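Local coordinates for acetyl-CoA acetyltransferase A (Ascaris suum, PDB 6BJA), which probably catalyses the reversible condensation of acetyl-CoA with an acyl-CoA to a 3-oxoacyl-CoA, as a thiolase, and binds coenzyme A, at residues H193-G198 with T220-Y225; N201-P206 with L368-K373. All coordinates share one frame; numbering follows the deposited sequence.

Contact 1. Residues H193-G198 with T220-Y225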
loop_
_atom_site.group_PDB
_atom_site.type_symbol
_atom_site.label_atom_id
_atom_site.label_comp_id
_atom_site.label_asym_id
_atom_site.label_seq_id
_atom_site.Cartn_x
_atom_site.Cartn_y
_atom_site.Cartn_z
ATOM N N HIS A 193 -16.057 20.278 34.665
ATOM C CA HIS A 193 -16.000 20.869 35.983
ATOM C C HIS A 193 -14.597 20.746 36.584
ATOM O O HIS A 193 -14.068 21.698 37.154
ATOM C CB HIS A 193 -17.022 20.219 36.901
ATOM C CG HIS A 193 -17.133 20.888 38.229
ATOM N ND1 HIS A 193 -16.734 20.288 39.403
ATOM C CD2 HIS A 193 -17.565 22.127 38.566
ATOM C CE1 HIS A 193 -16.930 21.122 40.409
ATOM N NE2 HIS A 193 -17.435 22.243 39.928
ATOM N N ALA A 194 -13.992 19.574 36.430
ATOM C CA ALA A 194 -12.667 19.328 36.943
ATOM C C ALA A 194 -11.675 20.293 36.301
ATOM O O ALA A 194 -10.844 20.884 36.992
ATOM C CB ALA A 194 -12.272 17.864 36.685
ATOM N N TRP A 195 -11.744 20.462 34.983
ATOM C CA TRP A 195 -10.800 21.356 34.322
ATOM C C TRP A 195 -11.073 22.809 34.729
ATOM O O TRP A 195 -10.127 23.567 34.943
ATOM C CB TRP A 195 -10.843 21.175 32.793
ATOM C CG TRP A 195 -9.921 20.056 32.388
ATOM C CD1 TRP A 195 -10.264 18.810 31.971
ATOM C CD2 TRP A 195 -8.496 20.098 32.424
ATOM N NE1 TRP A 195 -9.116 18.058 31.723
ATOM C CE2 TRP A 195 -8.021 18.837 31.997
ATOM C CE3 TRP A 195 -7.571 21.083 32.764
ATOM C CZ2 TRP A 195 -6.661 18.546 31.917
ATOM C CZ3 TRP A 195 -6.233 20.786 32.678
ATOM C CH2 TRP A 195 -5.791 19.533 32.265
ATOM N N LYS A 196 -12.341 23.185 34.869
ATOM C CA LYS A 196 -12.659 24.558 35.292
ATOM C C LYS A 196 -12.055 24.865 36.667
ATOM O O LYS A 196 -11.511 25.967 36.895
ATOM C CB LYS A 196 -14.179 24.778 35.304
ATOM C CG LYS A 196 -14.597 26.190 35.772
ATOM C CD LYS A 196 -16.102 26.321 36.016
ATOM C CE LYS A 196 -16.447 27.693 36.618
ATOM N NZ LYS A 196 -17.127 27.567 37.945
ATOM N N GLU A 197 -12.107 23.895 37.570
ATOM C CA GLU A 197 -11.670 24.103 38.948
ATOM C C GLU A 197 -10.186 23.800 39.164
ATOM O O GLU A 197 -9.697 23.943 40.282
ATOM C CB GLU A 197 -12.488 23.235 39.895
ATOM C CG GLU A 197 -13.993 23.535 39.869
ATOM C CD GLU A 197 -14.340 24.925 40.385
ATOM O OE1 GLU A 197 -13.889 25.280 41.499
ATOM O OE2 GLU A 197 -15.070 25.664 39.681
ATOM N N GLY A 198 -9.474 23.363 38.121
ATOM C CA GLY A 198 -8.074 23.047 38.258
ATOM C C GLY A 198 -7.771 21.724 38.934
ATOM O O GLY A 198 -6.698 21.522 39.475
ATOM N N THR A 220 -1.806 21.633 27.108
ATOM C CA THR A 220 -1.911 21.739 28.559
ATOM C C THR A 220 -3.208 21.190 29.154
ATOM O O THR A 220 -3.318 21.081 30.371
ATOM C CB THR A 220 -1.789 23.209 29.001
ATOM O OG1 THR A 220 -2.880 23.955 28.459
ATOM C CG2 THR A 220 -0.464 23.778 28.530
ATOM N N GLU A 221 -4.175 20.852 28.294
ATOM C CA GLU A 221 -5.513 20.409 28.717
ATOM C C GLU A 221 -5.994 19.255 27.844
ATOM O O GLU A 221 -5.719 19.228 26.658
ATOM C CB GLU A 221 -6.546 21.542 28.624
ATOM C CG GLU A 221 -6.254 22.751 29.448
ATOM C CD GLU A 221 -7.414 23.739 29.414
ATOM O OE1 GLU A 221 -8.349 23.554 28.597
ATOM O OE2 GLU A 221 -7.385 24.687 30.222
ATOM N N ASP A 222 -6.715 18.315 28.440
ATOM C CA ASP A 222 -7.377 17.268 27.694
ATOM C C ASP A 222 -8.247 17.872 26.595
ATOM O O ASP A 222 -8.869 18.920 26.795
ATOM C CB ASP A 222 -8.246 16.408 28.619
ATOM C CG ASP A 222 -7.445 15.699 29.701
ATOM O OD1 ASP A 222 -6.320 15.202 29.425
ATOM O OD2 ASP A 222 -7.942 15.624 30.837
ATOM N N GLU A 223 -8.305 17.216 25.443
ATOM C CA GLU A 223 -9.052 17.735 24.300
ATOM C C GLU A 223 -10.465 17.200 24.149
ATOM O O GLU A 223 -11.343 17.915 23.701
ATOM C CB GLU A 223 -8.282 17.452 22.999
ATOM C CG GLU A 223 -6.959 18.153 22.919
ATOM C CD GLU A 223 -6.327 18.151 21.526
ATOM O OE1 GLU A 223 -6.543 17.185 20.758
ATOM O OE2 GLU A 223 -5.613 19.133 21.196
ATOM N N GLU A 224 -10.692 15.926 24.466
ATOM C CA GLU A 224 -11.953 15.301 24.074
ATOM C C GLU A 224 -13.159 15.912 24.753
ATOM O O GLU A 224 -14.225 15.989 24.144
ATOM C CB GLU A 224 -11.922 13.799 24.359
ATOM C CG GLU A 224 -13.303 13.097 24.229
ATOM C CD GLU A 224 -13.976 13.218 22.851
ATOM O OE1 GLU A 224 -13.252 13.326 21.819
ATOM O OE2 GLU A 224 -15.248 13.155 22.798
ATOM N N TYR A 225 -13.025 16.331 26.007
ATOM C CA TYR A 225 -14.218 16.711 26.771
ATOM C C TYR A 225 -14.864 17.964 26.193
ATOM O O TYR A 225 -16.053 18.219 26.440
ATOM C CB TYR A 225 -13.878 16.907 28.249
ATOM C CG TYR A 225 -13.235 18.236 28.594
ATOM C CD1 TYR A 225 -11.861 18.395 28.545
ATOM C CD2 TYR A 225 -14.006 19.319 28.987
ATOM C CE1 TYR A 225 -11.264 19.600 28.853
ATOM C CE2 TYR A 225 -13.417 20.529 29.295
ATOM C CZ TYR A 225 -12.057 20.664 29.234
ATOM O OH TYR A 225 -11.458 21.879 29.548
#
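Trp195, in the last turn of helix 177-197, makes a surface contact with the loop 220-225 that follows strand 218-219; Trp195 supplies more than half of the buried area. The indole N-H provides the polar link: Trp195 NE1 donates to Asp222 OD2 at 2.8 Å, with an N-H...O angle of 145°. The acceptor lies in the indole plane, whereas the donor stands above the carboxylate plane, and the two flat groups are turned 87° apart. Asp222 OD1 is gripped separately by Arg18 and the backbone N of Ile21, which hold the carboxylate against strand 11-23. Thus the helix end is tied to a strand of the large thiolase sheet through one loop aspartate, within the N-terminal family region. Over one indole face sits a CH-pi contact, Glu221 CA lying 4.0 Å from the centroid of the six-membered ring. Tyr225 CG, held between its backbone N and carbonyl carbon, sets the phenol beside the pyrrole end, ring planes 5° apart but slid until they barely overlap; the two side chains cross at about a right angle. Trp195 CD1 meets Tyr225 CE1 at 3.4 Å, and Tyr225 OH reaches Trp195 CB, also at 3.4 Å. Tyr225 also packs beside Tyr188, a coenzyme A-binding residue.

Contact 2. Residues N201-P206 with L368-K373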
loop_
_atom_site.group_PDB
_atom_site.type_symbol
_atom_site.label_atom_id
_atom_site.label_comp_id
_atom_site.label_asym_id
_atom_site.label_seq_id
_atom_site.Cartn_x
_atom_site.Cartn_y
_atom_site.Cartn_z
ATOM N N ASN A 201 -4.600 19.723 38.108
ATOM C CA ASN A 201 -3.330 20.448 38.114
ATOM C C ASN A 201 -2.206 19.765 38.857
ATOM O O ASN A 201 -1.039 20.116 38.630
ATOM C CB ASN A 201 -3.528 21.842 38.688
ATOM C CG ASN A 201 -4.277 22.756 37.741
ATOM O OD1 ASN A 201 -4.599 22.380 36.611
ATOM N ND2 ASN A 201 -4.564 23.960 38.196
ATOM N N LYS A 202 -2.493 18.781 39.708
ATOM C CA LYS A 202 -1.407 18.041 40.376
ATOM C C LYS A 202 -0.794 16.972 39.498
ATOM O O LYS A 202 0.338 16.560 39.739
ATOM C CB LYS A 202 -1.887 17.361 41.657
ATOM C CG LYS A 202 -2.390 18.360 42.711
ATOM C CD LYS A 202 -2.779 17.673 44.013
ATOM C CE LYS A 202 -4.018 16.816 43.847
ATOM N NZ LYS A 202 -4.438 16.196 45.164
ATOM N N GLU A 203 -1.555 16.494 38.518
ATOM C CA GLU A 203 -1.169 15.302 37.767
ATOM C C GLU A 203 -0.753 15.524 36.327
ATOM O O GLU A 203 -0.023 14.703 35.775
ATOM C CB GLU A 203 -2.332 14.297 37.783
ATOM C CG GLU A 203 -3.519 14.611 36.869
ATOM C CD GLU A 203 -4.732 13.783 37.246
ATOM O OE1 GLU A 203 -5.262 13.004 36.390
ATOM O OE2 GLU A 203 -5.174 13.923 38.418
ATOM N N VAL A 204 -1.257 16.575 35.691
ATOM C CA VAL A 204 -1.002 16.791 34.269
ATOM C C VAL A 204 0.301 17.516 34.045
ATOM O O VAL A 204 0.575 18.545 34.698
ATOM C CB VAL A 204 -2.164 17.576 33.596
ATOM C CG1 VAL A 204 -1.817 17.938 32.163
ATOM C CG2 VAL A 204 -3.415 16.725 33.571
ATOM N N VAL A 205 1.095 17.004 33.118
ATOM C CA VAL A 205 2.340 17.650 32.733
ATOM C C VAL A 205 2.180 18.132 31.291
ATOM O O VAL A 205 1.707 17.394 30.418
ATOM C CB VAL A 205 3.518 16.688 32.934
ATOM C CG1 VAL A 205 3.471 16.172 34.355
ATOM C CG2 VAL A 205 3.437 15.541 32.014
ATOM N N PRO A 206 2.521 19.399 31.030
ATOM C CA PRO A 206 2.277 19.908 29.683
ATOM C C PRO A 206 3.227 19.311 28.670
ATOM O O PRO A 206 4.368 18.985 29.021
ATOM C CB PRO A 206 2.520 21.412 29.833
ATOM C CG PRO A 206 3.498 21.510 30.954
ATOM C CD PRO A 206 3.066 20.441 31.925
ATOM N N LEU A 368 -6.827 8.574 40.114
ATOM C CA LEU A 368 -7.274 8.125 41.429
ATOM C C LEU A 368 -6.376 8.666 42.544
ATOM O O LEU A 368 -6.874 9.181 43.555
ATOM C CB LEU A 368 -7.313 6.594 41.487
ATOM C CG LEU A 368 -7.726 6.004 42.831
ATOM C CD1 LEU A 368 -9.187 6.333 43.130
ATOM C CD2 LEU A 368 -7.490 4.510 42.857
ATOM N N VAL A 369 -5.065 8.504 42.380
ATOM C CA VAL A 369 -4.115 8.900 43.403
ATOM C C VAL A 369 -4.341 10.366 43.748
ATOM O O VAL A 369 -4.398 10.739 44.922
ATOM C CB VAL A 369 -2.660 8.652 42.933
ATOM C CG1 VAL A 369 -1.651 9.445 43.787
ATOM C CG2 VAL A 369 -2.350 7.164 42.974
ATOM N N HIS A 370 -4.516 11.205 42.740
ATOM C CA HIS A 370 -4.553 12.636 43.001
ATOM C C HIS A 370 -5.940 13.161 43.397
ATOM O O HIS A 370 -6.068 14.288 43.848
ATOM C CB HIS A 370 -4.007 13.374 41.794
ATOM C CG HIS A 370 -2.530 13.248 41.693
ATOM N ND1 HIS A 370 -1.684 13.736 42.668
ATOM C CD2 HIS A 370 -1.743 12.635 40.775
ATOM C CE1 HIS A 370 -0.438 13.445 42.340
ATOM N NE2 HIS A 370 -0.449 12.787 41.192
ATOM N N ALA A 371 -6.967 12.326 43.258
ATOM C CA ALA A 371 -8.310 12.678 43.738
ATOM C C ALA A 371 -8.519 12.261 45.199
ATOM O O ALA A 371 -9.258 12.916 45.948
ATOM C CB ALA A 371 -9.363 12.033 42.851
ATOM N N LEU A 372 -7.880 11.167 45.602
ATOM C CA LEU A 372 -7.925 10.713 46.984
ATOM C C LEU A 372 -7.342 11.741 47.937
ATOM O O LEU A 372 -6.347 12.391 47.620
ATOM C CB LEU A 372 -7.155 9.410 47.155
ATOM C CG LEU A 372 -7.773 8.136 46.575
ATOM C CD1 LEU A 372 -6.746 7.002 46.597
ATOM C CD2 LEU A 372 -9.044 7.727 47.340
ATOM N N LYS A 373 -7.968 11.870 49.105
ATOM C CA LYS A 373 -7.379 12.631 50.204
ATOM C C LYS A 373 -6.596 11.708 51.131
ATOM O O LYS A 373 -6.766 10.488 51.094
ATOM C CB LYS A 373 -8.479 13.373 50.969
ATOM C CG LYS A 373 -9.247 14.359 50.095
ATOM C CD LYS A 373 -10.499 14.882 50.777
ATOM C CE LYS A 373 -11.466 15.452 49.740
ATOM N NZ LYS A 373 -10.754 16.358 48.784
HETATM O O HOH W 1 -2.197 14.305 45.357
#
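The backbones of loop 201-206 and of the C-terminal end of helix 357-371 come nearest at Glu203 and His370, whose CA atoms are 6.8 Å apart. His370 projects from the last turn toward the loop, and Lys202 and Glu203 receive it together. With CG anti to the carbonyl carbon, the imidazole lies against the loop backbone: Lys202 O stands over one face, displaced toward the rim, while Val369 CG1 lies over the centre of the opposite face. Glu203 CB packs against His370 CD2 at 3.5 Å, and the Glu203 and His370 side chains slide past each other in opposite directions, so the carboxylate is carried back alongside His370 CB. Its OE1 is engaged by Arg18 and Thr367, which fixes the acid between strand 11-23 and the helix.

Lys202 takes the other flank. Its chain, bent at chi3 (-69°), brings the ammonium to the carbonyl at the helix end: Lys202 NZ donates to His370 O at 2.8 Å, meeting the C=O at 137° and tilted 15° from the carbonyl plane. A positive charge here would probably interact favourably with the negative end of the helix dipole. One water bridges the same two residues: it accepts a hydrogen bond from Lys202 NZ (2.9 Å) and lies 2.8 Å from His370 ND1. Across the ring, His370 NE2 is hydrogen-bonded to Ala16 O of strand 11-23, so both imidazole nitrogens have partners and the ring's rotation is held.

Away from the annotated sites, this is structural packing in the thiolase fold: the C-terminal end of a helix of the C-terminal family region, bonded through its last-turn carbonyl to a lysine from a loop of the N-terminal region, with strand 11-23 of the central sheet bonded to both.

The two contacts lie about 12 Å apart between centres and alternate along the chain, the loop 201-206 falling between the segments of contact 1. They touch directly, with Val204 CG2 3.9 Å from Trp195 CH2 and Thr220 CG2 4.0 Å from Pro206 CB. Contact 1 is a surface contact within the N-terminal family region; contact 2, partly buried, joins that region to the C-terminal one. Their chemistry differs accordingly: a broad indole supported by a single side-chain bond in the first, a lysine, a helix-end carbonyl and a water in the second. Arg18 is shared, forming salt bridges with both Asp222 and Glu203.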